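Local coordinates for isomerase/lactonizing enzyme (Agrobacterium tumefaciens, PDB 1RVK), which is of unknown function but, as a magnesium-binding member of the enolase superfamily, probably abstracts a proton next to a carboxylate in its substrate, at residues W179-A191 / I205-L219. Sequence-based numbering, arbitrary orientation.
Sequences WAPDVKMDLKACA and IDAFHWYSRTDALAL. With MG (magnesium ion), chain B.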
loop_
_atom_site.group_PDB
_atom_site.type_symbol
_atom_site.label_atom_id
_atom_site.label_comp_id
_atom_site.label_asym_id
_atom_site.label_seq_id
_atom_site.Cartn_x
_atom_site.Cartn_y
_atom_site.Cartn_z
ATOM N N TRP A 179 9.837 22.043 -11.562
ATOM C CA TRP A 179 9.530 23.111 -10.617
ATOM C C TRP A 179 9.074 22.688 -9.217
ATOM O O TRP A 179 8.935 23.531 -8.331
ATOM C CB TRP A 179 8.455 24.008 -11.229
ATOM C CG TRP A 179 7.248 23.228 -11.667
ATOM C CD1 TRP A 179 7.004 22.715 -12.910
ATOM C CD2 TRP A 179 6.151 22.819 -10.843
ATOM N NE1 TRP A 179 5.822 22.013 -12.910
ATOM C CE2 TRP A 179 5.277 22.062 -11.654
ATOM C CE3 TRP A 179 5.821 23.019 -9.496
ATOM C CZ2 TRP A 179 4.092 21.505 -11.162
ATOM C CZ3 TRP A 179 4.640 22.464 -9.008
ATOM C CH2 TRP A 179 3.792 21.717 -9.842
ATOM N N ALA A 180 8.851 21.395 -9.016
ATOM C CA ALA A 180 8.370 20.892 -7.728
ATOM C C ALA A 180 9.394 20.919 -6.590
ATOM O O ALA A 180 10.600 20.837 -6.821
ATOM C CB ALA A 180 7.829 19.473 -7.907
ATOM N N PRO A 181 8.914 21.029 -5.339
ATOM C CA PRO A 181 7.494 21.138 -4.989
ATOM C C PRO A 181 7.055 22.593 -4.868
ATOM O O PRO A 181 7.886 23.491 -4.734
ATOM C CB PRO A 181 7.423 20.410 -3.658
ATOM C CG PRO A 181 8.700 20.861 -3.003
ATOM C CD PRO A 181 9.728 20.775 -4.134
ATOM N N ASP A 182 5.747 22.822 -4.907
ATOM C CA ASP A 182 5.204 24.173 -4.790
ATOM C C ASP A 182 3.866 24.103 -4.055
ATOM O O ASP A 182 2.883 23.592 -4.594
ATOM C CB ASP A 182 5.013 24.779 -6.185
ATOM C CG ASP A 182 4.659 26.252 -6.141
ATOM O OD1 ASP A 182 3.678 26.615 -5.460
ATOM O OD2 ASP A 182 5.359 27.050 -6.795
ATOM N N VAL A 183 3.836 24.604 -2.821
ATOM C CA VAL A 183 2.621 24.577 -2.014
ATOM C C VAL A 183 1.434 25.227 -2.713
ATOM O O VAL A 183 0.318 24.721 -2.645
ATOM C CB VAL A 183 2.832 25.274 -0.650
ATOM C CG1 VAL A 183 1.504 25.389 0.094
ATOM C CG2 VAL A 183 3.827 24.479 0.182
ATOM N N LYS A 184 1.672 26.348 -3.384
ATOM C CA LYS A 184 0.587 27.028 -4.075
ATOM C C LYS A 184 -0.021 26.166 -5.175
ATOM O O LYS A 184 -1.236 26.157 -5.349
ATOM C CB LYS A 184 1.067 28.361 -4.650
ATOM C CG LYS A 184 1.324 29.406 -3.580
ATOM C CD LYS A 184 1.748 30.734 -4.180
ATOM C CE LYS A 184 1.916 31.790 -3.096
ATOM N NZ LYS A 184 2.932 31.388 -2.082
HETATM N N MSE A 185 0.818 25.445 -5.914
HETATM C CA MSE A 185 0.324 24.580 -6.982
HETATM C C MSE A 185 -0.484 23.435 -6.389
HETATM O O MSE A 185 -1.553 23.093 -6.895
HETATM C CB MSE A 185 1.486 24.014 -7.808
HETATM C CG MSE A 185 2.108 25.002 -8.780
HETATM SE SE MSE A 185 0.860 25.560 -10.159
HETATM C CE MSE A 185 0.989 24.031 -11.315
ATOM N N ASP A 186 0.029 22.841 -5.315
ATOM C CA ASP A 186 -0.667 21.743 -4.653
ATOM C C ASP A 186 -2.065 22.184 -4.227
ATOM O O ASP A 186 -3.043 21.457 -4.416
ATOM C CB ASP A 186 0.122 21.285 -3.420
ATOM C CG ASP A 186 1.433 20.611 -3.780
ATOM O OD1 ASP A 186 2.205 20.276 -2.851
ATOM O OD2 ASP A 186 1.694 20.407 -4.985
ATOM N N LEU A 187 -2.161 23.378 -3.651
ATOM C CA LEU A 187 -3.450 23.892 -3.205
ATOM C C LEU A 187 -4.386 24.167 -4.376
ATOM O O LEU A 187 -5.595 23.990 -4.251
ATOM C CB LEU A 187 -3.268 25.160 -2.368
ATOM C CG LEU A 187 -2.762 24.932 -0.940
ATOM C CD1 LEU A 187 -2.461 26.263 -0.269
ATOM C CD2 LEU A 187 -3.809 24.159 -0.159
ATOM N N LYS A 188 -3.834 24.600 -5.508
ATOM C CA LYS A 188 -4.666 24.861 -6.683
ATOM C C LYS A 188 -5.274 23.558 -7.183
ATOM O O LYS A 188 -6.419 23.528 -7.631
ATOM C CB LYS A 188 -3.857 25.489 -7.818
ATOM C CG LYS A 188 -3.481 26.949 -7.615
ATOM C CD LYS A 188 -3.010 27.551 -8.934
ATOM C CE LYS A 188 -2.232 28.840 -8.731
ATOM N NZ LYS A 188 -0.886 28.582 -8.137
ATOM N N ALA A 189 -4.496 22.482 -7.121
ATOM C CA ALA A 189 -4.984 21.180 -7.559
ATOM C C ALA A 189 -6.120 20.745 -6.644
ATOM O O ALA A 189 -7.162 20.281 -7.106
ATOM C CB ALA A 189 -3.862 20.154 -7.520
ATOM N N CYS A 190 -5.914 20.899 -5.341
ATOM C CA CYS A 190 -6.931 20.520 -4.368
ATOM C C CYS A 190 -8.218 21.307 -4.580
ATOM O O CYS A 190 -9.319 20.749 -4.520
ATOM C CB CYS A 190 -6.410 20.742 -2.947
ATOM S SG CYS A 190 -5.119 19.559 -2.474
ATOM N N ALA A 191 -8.074 22.603 -4.828
ATOM C CA ALA A 191 -9.225 23.469 -5.050
ATOM C C ALA A 191 -9.957 23.083 -6.331
ATOM O O ALA A 191 -11.188 23.084 -6.377
ATOM C CB ALA A 191 -8.776 24.923 -5.125
ATOM N N ILE A 205 -5.275 14.485 0.570
ATOM C CA ILE A 205 -4.055 14.875 -0.120
ATOM C C ILE A 205 -2.814 14.277 0.516
ATOM O O ILE A 205 -2.649 14.303 1.735
ATOM C CB ILE A 205 -3.910 16.428 -0.154
ATOM C CG1 ILE A 205 -2.544 16.829 -0.717
ATOM C CG2 ILE A 205 -4.090 17.003 1.241
ATOM C CD1 ILE A 205 -2.395 16.609 -2.194
ATOM N N ASP A 206 -1.956 13.729 -0.338
ATOM C CA ASP A 206 -0.690 13.129 0.063
ATOM C C ASP A 206 0.326 13.899 -0.776
ATOM O O ASP A 206 0.663 13.502 -1.890
ATOM C CB ASP A 206 -0.695 11.643 -0.296
ATOM C CG ASP A 206 0.521 10.901 0.220
ATOM O OD1 ASP A 206 0.580 9.686 -0.004
ATOM O OD2 ASP A 206 1.416 11.513 0.836
ATOM N N ALA A 207 0.790 15.021 -0.238
ATOM C CA ALA A 207 1.728 15.883 -0.947
ATOM C C ALA A 207 3.189 15.516 -0.735
ATOM O O ALA A 207 3.500 14.527 -0.081
ATOM C CB ALA A 207 1.494 17.332 -0.535
ATOM N N PHE A 208 4.074 16.318 -1.320
ATOM C CA PHE A 208 5.523 16.141 -1.197
ATOM C C PHE A 208 5.842 15.706 0.241
ATOM O O PHE A 208 5.527 16.410 1.197
ATOM C CB PHE A 208 6.194 17.472 -1.549
ATOM C CG PHE A 208 7.679 17.478 -1.383
ATOM C CD1 PHE A 208 8.269 18.256 -0.390
ATOM C CD2 PHE A 208 8.496 16.748 -2.241
ATOM C CE1 PHE A 208 9.656 18.310 -0.259
ATOM C CE2 PHE A 208 9.883 16.794 -2.115
ATOM C CZ PHE A 208 10.462 17.576 -1.124
ATOM N N HIS A 209 6.478 14.544 0.384
ATOM C CA HIS A 209 6.777 13.960 1.694
ATOM C C HIS A 209 7.862 14.590 2.562
ATOM O O HIS A 209 8.169 14.055 3.630
ATOM C CB HIS A 209 7.138 12.481 1.526
ATOM C CG HIS A 209 6.277 11.747 0.548
ATOM N ND1 HIS A 209 4.921 11.582 0.721
ATOM C CD2 HIS A 209 6.592 11.098 -0.599
ATOM C CE1 HIS A 209 4.436 10.862 -0.276
ATOM N NE2 HIS A 209 5.430 10.555 -1.091
ATOM N N TRP A 210 8.439 15.709 2.135
ATOM C CA TRP A 210 9.511 16.321 2.913
ATOM C C TRP A 210 9.417 17.839 3.066
ATOM O O TRP A 210 10.445 18.518 3.163
ATOM C CB TRP A 210 10.865 15.971 2.283
ATOM C CG TRP A 210 11.103 14.501 2.066
ATOM C CD1 TRP A 210 11.733 13.636 2.913
ATOM C CD2 TRP A 210 10.749 13.739 0.904
ATOM N NE1 TRP A 210 11.803 12.381 2.347
ATOM C CE2 TRP A 210 11.205 12.417 1.114
ATOM C CE3 TRP A 210 10.091 14.045 -0.295
ATOM C CZ2 TRP A 210 11.025 11.403 0.168
ATOM C CZ3 TRP A 210 9.910 13.035 -1.236
ATOM C CH2 TRP A 210 10.377 11.729 -0.997
ATOM N N TYR A 211 8.202 18.379 3.084
ATOM C CA TYR A 211 8.032 19.825 3.256
ATOM C C TYR A 211 8.512 20.245 4.639
ATOM O O TYR A 211 8.432 19.475 5.594
ATOM C CB TYR A 211 6.556 20.224 3.149
ATOM C CG TYR A 211 6.051 20.525 1.756
ATOM C CD1 TYR A 211 4.895 19.912 1.276
ATOM C CD2 TYR A 211 6.693 21.460 0.939
ATOM C CE1 TYR A 211 4.383 20.221 0.017
ATOM C CE2 TYR A 211 6.190 21.777 -0.325
ATOM C CZ TYR A 211 5.032 21.152 -0.775
ATOM O OH TYR A 211 4.514 21.461 -2.007
ATOM N N SER A 212 9.002 21.476 4.737
ATOM C CA SER A 212 9.443 22.023 6.015
ATOM C C SER A 212 8.185 22.231 6.862
ATOM O O SER A 212 7.072 22.150 6.351
ATOM C CB SER A 212 10.117 23.372 5.793
ATOM O OG SER A 212 9.195 24.285 5.217
ATOM N N ARG A 213 8.357 22.503 8.152
ATOM C CA ARG A 213 7.204 22.738 9.011
ATOM C C ARG A 213 6.400 23.931 8.490
ATOM O O ARG A 213 5.178 23.864 8.405
ATOM C CB ARG A 213 7.635 23.021 10.456
ATOM C CG ARG A 213 8.157 21.813 11.228
ATOM C CD ARG A 213 8.306 22.159 12.701
ATOM N NE ARG A 213 8.895 21.079 13.489
ATOM C CZ ARG A 213 8.939 21.075 14.817
ATOM N NH1 ARG A 213 8.425 22.091 15.496
ATOM N NH2 ARG A 213 9.505 20.064 15.467
ATOM N N THR A 214 7.088 25.013 8.132
ATOM C CA THR A 214 6.401 26.208 7.642
ATOM C C THR A 214 5.591 25.956 6.370
ATOM O O THR A 214 4.476 26.463 6.239
ATOM C CB THR A 214 7.387 27.383 7.395
ATOM O OG1 THR A 214 8.460 26.955 6.549
ATOM C CG2 THR A 214 7.949 27.887 8.719
ATOM N N ASP A 215 6.132 25.175 5.440
ATOM C CA ASP A 215 5.404 24.878 4.205
ATOM C C ASP A 215 4.214 23.951 4.466
ATOM O O ASP A 215 3.141 24.131 3.893
ATOM C CB ASP A 215 6.328 24.248 3.150
ATOM C CG ASP A 215 7.154 25.286 2.392
ATOM O OD1 ASP A 215 6.769 26.476 2.378
ATOM O OD2 ASP A 215 8.184 24.906 1.793
ATOM N N ALA A 216 4.400 22.960 5.331
ATOM C CA ALA A 216 3.318 22.037 5.650
ATOM C C ALA A 216 2.169 22.767 6.344
ATOM O O ALA A 216 1.003 22.434 6.135
ATOM C CB ALA A 216 3.833 20.903 6.537
ATOM N N LEU A 217 2.497 23.755 7.176
ATOM C CA LEU A 217 1.471 24.523 7.877
ATOM C C LEU A 217 0.663 25.332 6.857
ATOM O O LEU A 217 -0.561 25.425 6.949
ATOM C CB LEU A 217 2.114 25.474 8.897
ATOM C CG LEU A 217 1.150 26.388 9.667
ATOM C CD1 LEU A 217 0.254 25.542 10.562
ATOM C CD2 LEU A 217 1.932 27.392 10.506
ATOM N N ALA A 218 1.358 25.907 5.882
ATOM C CA ALA A 218 0.706 26.697 4.841
ATOM C C ALA A 218 -0.194 25.796 4.001
ATOM O O ALA A 218 -1.301 26.180 3.616
ATOM C CB ALA A 218 1.750 27.363 3.961
ATOM N N LEU A 219 0.288 24.594 3.708
ATOM C CA LEU A 219 -0.490 23.645 2.926
ATOM C C LEU A 219 -1.736 23.233 3.714
ATOM O O LEU A 219 -2.857 23.298 3.206
ATOM C CB LEU A 219 0.371 22.418 2.596
ATOM C CG LEU A 219 -0.215 21.276 1.755
ATOM C CD1 LEU A 219 -1.198 20.479 2.577
ATOM C CD2 LEU A 219 -0.879 21.829 0.505
HETATM MG MG MG B . 1.033 7.948 1.088
HETATM O O HOH W 1 3.339 18.082 -3.598
HETATM O O HOH W 2 2.418 9.264 2.245
HETATM O O HOH W 3 2.752 7.222 -0.238
HETATM O O HOH W 4 -0.340 6.933 -0.442
#
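V183 sets its two methyls against the first two turns of helix 213-219 and Y211 before it: CG1, anti to the backbone N (chi1 173°), rests against the backbone and CB of L219, and CG2 touches Y211 CE2 at 3.6 Å and reaches the CB of D215. One turn on, L187 continues the seam, its CD2 3.8 Å from L219 CD2, while exposed A218 borders it, its CB near V183 CG1 and its O near L187 CD1. Deeper, toward the barrel wall, C190 SG packs against I205 CD1 at 4.0 Å. At the other end P181, which follows a cis peptide bond, lays its CG over the centre of the F208 ring in a CH-pi contact, 3.8 Å from the centroid; the same CG also meets Y211 CE2. F208 CD1 in turn lies over a face of the Y211 ring, offset toward its rim. The polar edge centres on buried D186. Y211 OH donates to D186 OD1 at 2.7 Å, approaching from above the carboxylate plane, 49° out of it, whereas OD1 itself sits at the edge of the tyrosine ring. A water accepting from F208 N at 3.0 Å probably donates to this oxygen too, so D186 holds the loop after the strand directly and, it appears, through water. Just before A207, D206 OD1 binds the magnesium ion at 2.1 Å, with E232 and E258 completing the protein ligands. Two neighbouring, nearly parallel helices (22°) packed outside a strand whose C-terminal end carries a metal ligand are characteristic of the beta/alpha barrel of the enolase superfamily.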